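Long-range contacts in dual function macrocyclase-peptidase POPB (Galerina marginata, PDB 5N4B), which cleaves peptide bonds after prolyl residues and closes peptide rings as a dual function macrocyclase-peptidase in the biosynthesis of the amanitin toxins: residues 493-497 against 554-558; 572-578 against 596-602. The protein carries 1 engineered substitution. One frame throughout, in Å; residues are numbered along the deposited sequence.

Contact 1. Residues 493-497 against 554-558; sequences IQYGY and FIAAA
Gln494, on strand 493-495, faces the helical turn 554-558, which passes over the strand nearly antiparallel to it, at 158°, with the two axes 10.0 Å apart. The backbones come nearest at Gln494 and Ala558 and again at Gly496 and Phe554, so one turn of helix spans two residues of strand. Gln494 reaches across this gap with a fully extended chain, CG anti to the backbone N (chi1 180°) and CD anti in turn, which carries its amide up to the helix backbone. There NE2 donates to Phe554 O at 3.0 Å, a bent bond (141° at the hydrogen) to an oxygen that also takes a weak helical bond from Ala558 N. The same NE2 sits 3.3 Å above the centre of the Phe554 ring, with the amide plane standing almost upright on it. This is the helix-on-sheet layer of an alpha/beta-hydrolase domain: helix 548-563 covers one side of the central sheet, and strands 522-526 and 572-577 flank strand 492-495. A long polar side chain suits the place because its aliphatic part packs, CG lying 3.8 Å from Phe554 CE1, while its amide supplies a buried donor. Ala557 and Ala558 are small enough for the amide to lie close; Gln494 OE1 is 3.5 Å from Ala558 CB. Gly496, with no side chain, brings its CA to 3.8 Å from Phe554 CE1, and the ring packs against bare backbone. The side chain of Tyr495 leaves the strand away from the helix, and its OH hydrogen-bonds the backbone of the bound peptide.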
loop_
_atom_site.group_PDB
_atom_site.type_symbol
_atom_site.label_atom_id
_atom_site.label_comp_id
_atom_site.label_asym_id
_atom_site.label_seq_id
_atom_site.Cartn_x
_atom_site.Cartn_y
_atom_site.Cartn_z
ATOM N N ILE A 493 9.890 18.931 0.427
ATOM C CA ILE A 493 9.623 17.691 -0.279
ATOM C C ILE A 493 8.133 17.467 -0.237
ATOM O O ILE A 493 7.531 17.405 0.847
ATOM C CB ILE A 493 10.407 16.503 0.248
ATOM C CG1 ILE A 493 11.830 16.619 -0.317
ATOM C CG2 ILE A 493 9.766 15.236 -0.217
ATOM C CD1 ILE A 493 12.657 17.694 0.156
ATOM N N GLN A 494 7.539 17.388 -1.420
ATOM C CA GLN A 494 6.099 17.265 -1.598
ATOM C C GLN A 494 5.805 15.877 -2.143
ATOM O O GLN A 494 6.305 15.498 -3.213
ATOM C CB GLN A 494 5.581 18.354 -2.534
ATOM C CG GLN A 494 4.116 18.323 -2.800
ATOM C CD GLN A 494 3.662 19.417 -3.695
ATOM O OE1 GLN A 494 3.914 20.581 -3.403
ATOM N NE2 GLN A 494 3.033 19.084 -4.813
ATOM N N TYR A 495 4.996 15.132 -1.408
ATOM C CA TYR A 495 4.760 13.724 -1.676
ATOM C C TYR A 495 3.323 13.521 -2.081
ATOM O O TYR A 495 2.426 14.153 -1.522
ATOM C CB TYR A 495 5.029 12.919 -0.392
ATOM C CG TYR A 495 4.925 11.433 -0.541
ATOM C CD1 TYR A 495 5.802 10.744 -1.360
ATOM C CD2 TYR A 495 3.959 10.724 0.111
ATOM C CE1 TYR A 495 5.703 9.361 -1.544
ATOM C CE2 TYR A 495 3.851 9.341 -0.055
ATOM C CZ TYR A 495 4.729 8.670 -0.888
ATOM O OH TYR A 495 4.640 7.293 -1.059
ATOM N N GLY A 496 3.082 12.632 -3.023
ATOM C CA GLY A 496 1.722 12.329 -3.415
ATOM C C GLY A 496 1.568 10.943 -4.007
ATOM O O GLY A 496 2.532 10.291 -4.412
ATOM N N TYR A 497 0.305 10.528 -4.069
ATOM C CA TYR A 497 -0.087 9.290 -4.733
ATOM C C TYR A 497 -1.147 9.641 -5.766
ATOM O O TYR A 497 -0.845 9.636 -6.963
ATOM C CB TYR A 497 -0.557 8.235 -3.726
ATOM C CG TYR A 497 -0.881 6.922 -4.356
ATOM C CD1 TYR A 497 0.138 6.061 -4.798
ATOM C CD2 TYR A 497 -2.201 6.497 -4.513
ATOM C CE1 TYR A 497 -0.175 4.831 -5.358
ATOM C CE2 TYR A 497 -2.498 5.288 -5.069
ATOM C CZ TYR A 497 -1.489 4.453 -5.494
ATOM O OH TYR A 497 -1.785 3.208 -6.032
ATOM N N PHE A 554 -1.928 18.851 -7.597
ATOM C CA PHE A 554 -0.560 18.666 -7.120
ATOM C C PHE A 554 0.326 19.845 -7.511
ATOM O O PHE A 554 1.126 20.339 -6.697
ATOM C CB PHE A 554 -0.000 17.352 -7.667
ATOM C CG PHE A 554 1.173 16.789 -6.901
ATOM C CD1 PHE A 554 1.061 16.400 -5.590
ATOM C CD2 PHE A 554 2.351 16.523 -7.564
ATOM C CE1 PHE A 554 2.129 15.830 -4.908
ATOM C CE2 PHE A 554 3.430 15.969 -6.900
ATOM C CZ PHE A 554 3.326 15.638 -5.585
ATOM N N ILE A 555 0.167 20.333 -8.734
ATOM C CA ILE A 555 0.911 21.504 -9.164
ATOM C C ILE A 555 0.514 22.757 -8.369
ATOM O O ILE A 555 1.366 23.535 -7.915
ATOM C CB ILE A 555 0.742 21.685 -10.680
ATOM C CG1 ILE A 555 1.444 20.552 -11.417
ATOM C CG2 ILE A 555 1.270 23.061 -11.085
ATOM C CD1 ILE A 555 1.000 20.426 -12.873
ATOM N N ALA A 556 -0.790 22.938 -8.134
ATOM C CA ALA A 556 -1.233 24.068 -7.321
ATOM C C ALA A 556 -0.666 24.024 -5.899
ATOM O O ALA A 556 -0.384 25.075 -5.284
ATOM C CB ALA A 556 -2.754 24.166 -7.323
ATOM N N ALA A 557 -0.502 22.830 -5.330
ATOM C CA ALA A 557 0.075 22.735 -3.998
ATOM C C ALA A 557 1.496 23.291 -3.991
ATOM O O ALA A 557 1.880 24.036 -3.086
ATOM C CB ALA A 557 0.052 21.279 -3.542
ATOM N N ALA A 558 2.287 22.938 -4.994
ATOM C CA ALA A 558 3.676 23.397 -5.055
ATOM C C ALA A 558 3.735 24.896 -5.274
ATOM O O ALA A 558 4.575 25.576 -4.675
ATOM C CB ALA A 558 4.411 22.646 -6.170
#

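Contact 2. Residues 572-578 against 596-602. Engineered in segment 572-578: Ala578 (natural residue Ser).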
loop_
_atom_site.group_PDB
_atom_site.type_symbol
_atom_site.label_atom_id
_atom_site.label_comp_id
_atom_site.label_asym_id
_atom_site.label_seq_id
_atom_site.Cartn_x
_atom_site.Cartn_y
_atom_site.Cartn_z
ATOM N N VAL A 572 10.967 23.317 -4.247
ATOM C CA VAL A 572 9.990 22.243 -4.017
ATOM C C VAL A 572 10.405 21.039 -4.851
ATOM O O VAL A 572 10.474 21.119 -6.077
ATOM C CB VAL A 572 8.559 22.654 -4.372
ATOM C CG1 VAL A 572 7.623 21.508 -4.046
ATOM C CG2 VAL A 572 8.119 23.942 -3.643
ATOM N N ALA A 573 10.681 19.931 -4.199
ATOM C CA ALA A 573 10.977 18.657 -4.826
ATOM C C ALA A 573 9.760 17.771 -4.683
ATOM O O ALA A 573 9.026 17.886 -3.697
ATOM C CB ALA A 573 12.156 17.968 -4.166
ATOM N N ILE A 574 9.534 16.905 -5.651
ATOM C CA ILE A 574 8.377 16.016 -5.615
ATOM C C ILE A 574 8.798 14.562 -5.683
ATOM O O ILE A 574 9.801 14.204 -6.321
ATOM C CB ILE A 574 7.316 16.337 -6.690
ATOM C CG1 ILE A 574 7.918 16.387 -8.077
ATOM C CG2 ILE A 574 6.582 17.652 -6.354
ATOM C CD1 ILE A 574 6.879 16.580 -9.219
ATOM N N ASN A 575 7.992 13.712 -5.035
ATOM C CA ASN A 575 8.268 12.291 -4.918
ATOM C C ASN A 575 6.949 11.540 -4.823
ATOM O O ASN A 575 5.975 12.046 -4.249
ATOM C CB ASN A 575 9.132 12.075 -3.659
ATOM C CG ASN A 575 9.471 10.625 -3.349
ATOM O OD1 ASN A 575 9.323 10.208 -2.192
ATOM N ND2 ASN A 575 9.945 9.868 -4.314
ATOM N N GLY A 576 6.925 10.337 -5.413
ATOM C CA GLY A 576 5.765 9.454 -5.344
ATOM C C GLY A 576 6.116 8.157 -6.032
ATOM O O GLY A 576 7.107 8.078 -6.765
ATOM N N ALA A 577 5.334 7.131 -5.716
ATOM C CA ALA A 577 5.574 5.793 -6.223
ATOM C C ALA A 577 4.316 5.214 -6.854
ATOM O O ALA A 577 3.201 5.435 -6.385
ATOM C CB ALA A 577 6.045 4.849 -5.096
ATOM N N ALA A 578 4.511 4.433 -7.918
ATOM C CA ALA A 578 3.427 3.737 -8.633
ATOM C C ALA A 578 2.518 4.786 -9.245
ATOM O O ALA A 578 2.998 5.543 -10.110
ATOM C CB ALA A 578 2.774 2.656 -7.757
ATOM N N PHE A 596 9.227 23.058 -10.058
ATOM C CA PHE A 596 9.869 22.079 -9.201
ATOM C C PHE A 596 11.369 22.194 -9.329
ATOM O O PHE A 596 11.880 22.498 -10.402
ATOM C CB PHE A 596 9.454 20.686 -9.643
ATOM C CG PHE A 596 7.974 20.477 -9.663
ATOM C CD1 PHE A 596 7.270 20.481 -8.480
ATOM C CD2 PHE A 596 7.279 20.286 -10.828
ATOM C CE1 PHE A 596 5.898 20.312 -8.460
ATOM C CE2 PHE A 596 5.887 20.095 -10.827
ATOM C CZ PHE A 596 5.212 20.105 -9.631
ATOM N N GLY A 597 12.059 21.920 -8.228
ATOM C CA GLY A 597 13.513 21.909 -8.196
ATOM C C GLY A 597 14.113 20.528 -8.322
ATOM O O GLY A 597 15.304 20.413 -8.610
ATOM N N ALA A 598 13.322 19.475 -8.106
ATOM C CA ALA A 598 13.806 18.113 -8.238
ATOM C C ALA A 598 12.604 17.195 -8.308
ATOM O O ALA A 598 11.531 17.515 -7.793
ATOM C CB ALA A 598 14.689 17.662 -7.085
ATOM N N ALA A 599 12.815 16.025 -8.904
ATOM C CA ALA A 599 11.735 15.072 -9.076
ATOM C C ALA A 599 12.253 13.652 -8.953
ATOM O O ALA A 599 13.251 13.295 -9.585
ATOM C CB ALA A 599 11.064 15.266 -10.442
ATOM N N VAL A 600 11.569 12.833 -8.152
ATOM C CA VAL A 600 11.950 11.424 -7.918
ATOM C C VAL A 600 10.705 10.557 -8.089
ATOM O O VAL A 600 9.968 10.311 -7.116
ATOM C CB VAL A 600 12.663 11.196 -6.576
ATOM C CG1 VAL A 600 12.985 9.700 -6.444
ATOM C CG2 VAL A 600 13.901 12.019 -6.534
ATOM N N PRO A 601 10.395 10.108 -9.320
ATOM C CA PRO A 601 9.306 9.141 -9.531
ATOM C C PRO A 601 9.809 7.731 -9.335
ATOM O O PRO A 601 10.831 7.359 -9.927
ATOM C CB PRO A 601 8.888 9.408 -10.978
ATOM C CG PRO A 601 10.171 9.877 -11.626
ATOM C CD PRO A 601 11.011 10.544 -10.588
ATOM N N GLU A 602 9.105 6.937 -8.538
ATOM C CA GLU A 602 9.519 5.566 -8.183
ATOM C C GLU A 602 8.529 4.562 -8.776
ATOM O O GLU A 602 7.342 4.603 -8.477
ATOM C CB GLU A 602 9.599 5.393 -6.670
ATOM C CG GLU A 602 10.529 6.371 -6.002
ATOM C CD GLU A 602 10.572 6.205 -4.479
ATOM O OE1 GLU A 602 10.406 5.049 -3.986
ATOM O OE2 GLU A 602 10.834 7.170 -3.762
#
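Asn575 turns its CG anti to the backbone N (chi1 178°), while Glu602 sets CG anti to its carbonyl carbon (chi1 -57°) and extends beyond it, and the two side chains converge on the sheet face of Asn575, Val600 and Glu602. Asn575 ND2 spends one N-H on Glu602 OE2, 2.9 Å away and almost straight at 175°, meeting the carboxylate on its anti side and tilted out of its plane. The other goes to Val600 O at 2.8 Å; both acceptors lie in the amide plane, and two such bonds hold the amide against rotation. Lys715 of helix 705-722 forms a salt bridge with Glu602 OE2 and hydrogen-bonds Asn575 OD1, probably stabilising the carboxylate charge; Glu602 OE1 hydrogen-bonds a polar side chain of the bound peptide. The strands are the two parallel arms of a beta-alpha-beta crossover through helix 579-590 in the alpha/beta-hydrolase fold. Their ladder runs through bonds such as Val600 N to Ile574 O and Glu602 N to Gly576 O, and ends where Ala578 N donates to Glu602 O at 2.9 Å. Ala578, engineered in place of the active-site serine, is the N-cap of that helix, at the nucleophile elbow, where its backbone takes a positive phi. The face of Ile574 and Ala599 is apolar. Ile574 CD1 sits over the centre of the Phe596 ring, 3.8 Å from its centroid and almost on its normal, a CH-pi contact; CG2 comes from the same side, displaced outward, to touch Phe596 CE1 at 3.5 Å. A branched chain suits this spot: both branches reach the ring.

Overall arrangement
Both contacts are buried and share one sheet, in which strand 492-495 lies beside strand 572-577; Gln494 N to Ala573 O (2.8 Å) and Gln494 O to Asn575 N (3.1 Å) are probable hydrogen bonds that join them. Contact 1 is a layer contact, helix against sheet, with a single side-chain-to-backbone bond amid packing. Contact 2 lies within the sheet, and its cohesion comes from a backbone ladder reinforced by an amide and a carboxylate. The apolar side of contact 2 meets the helix of contact 1, where Ile574 packs on Phe554 and Phe596 on Ala558. Toward the strand ends both approach the bound peptide, through Tyr495 and Glu602, with the engineered Ala578 nearby.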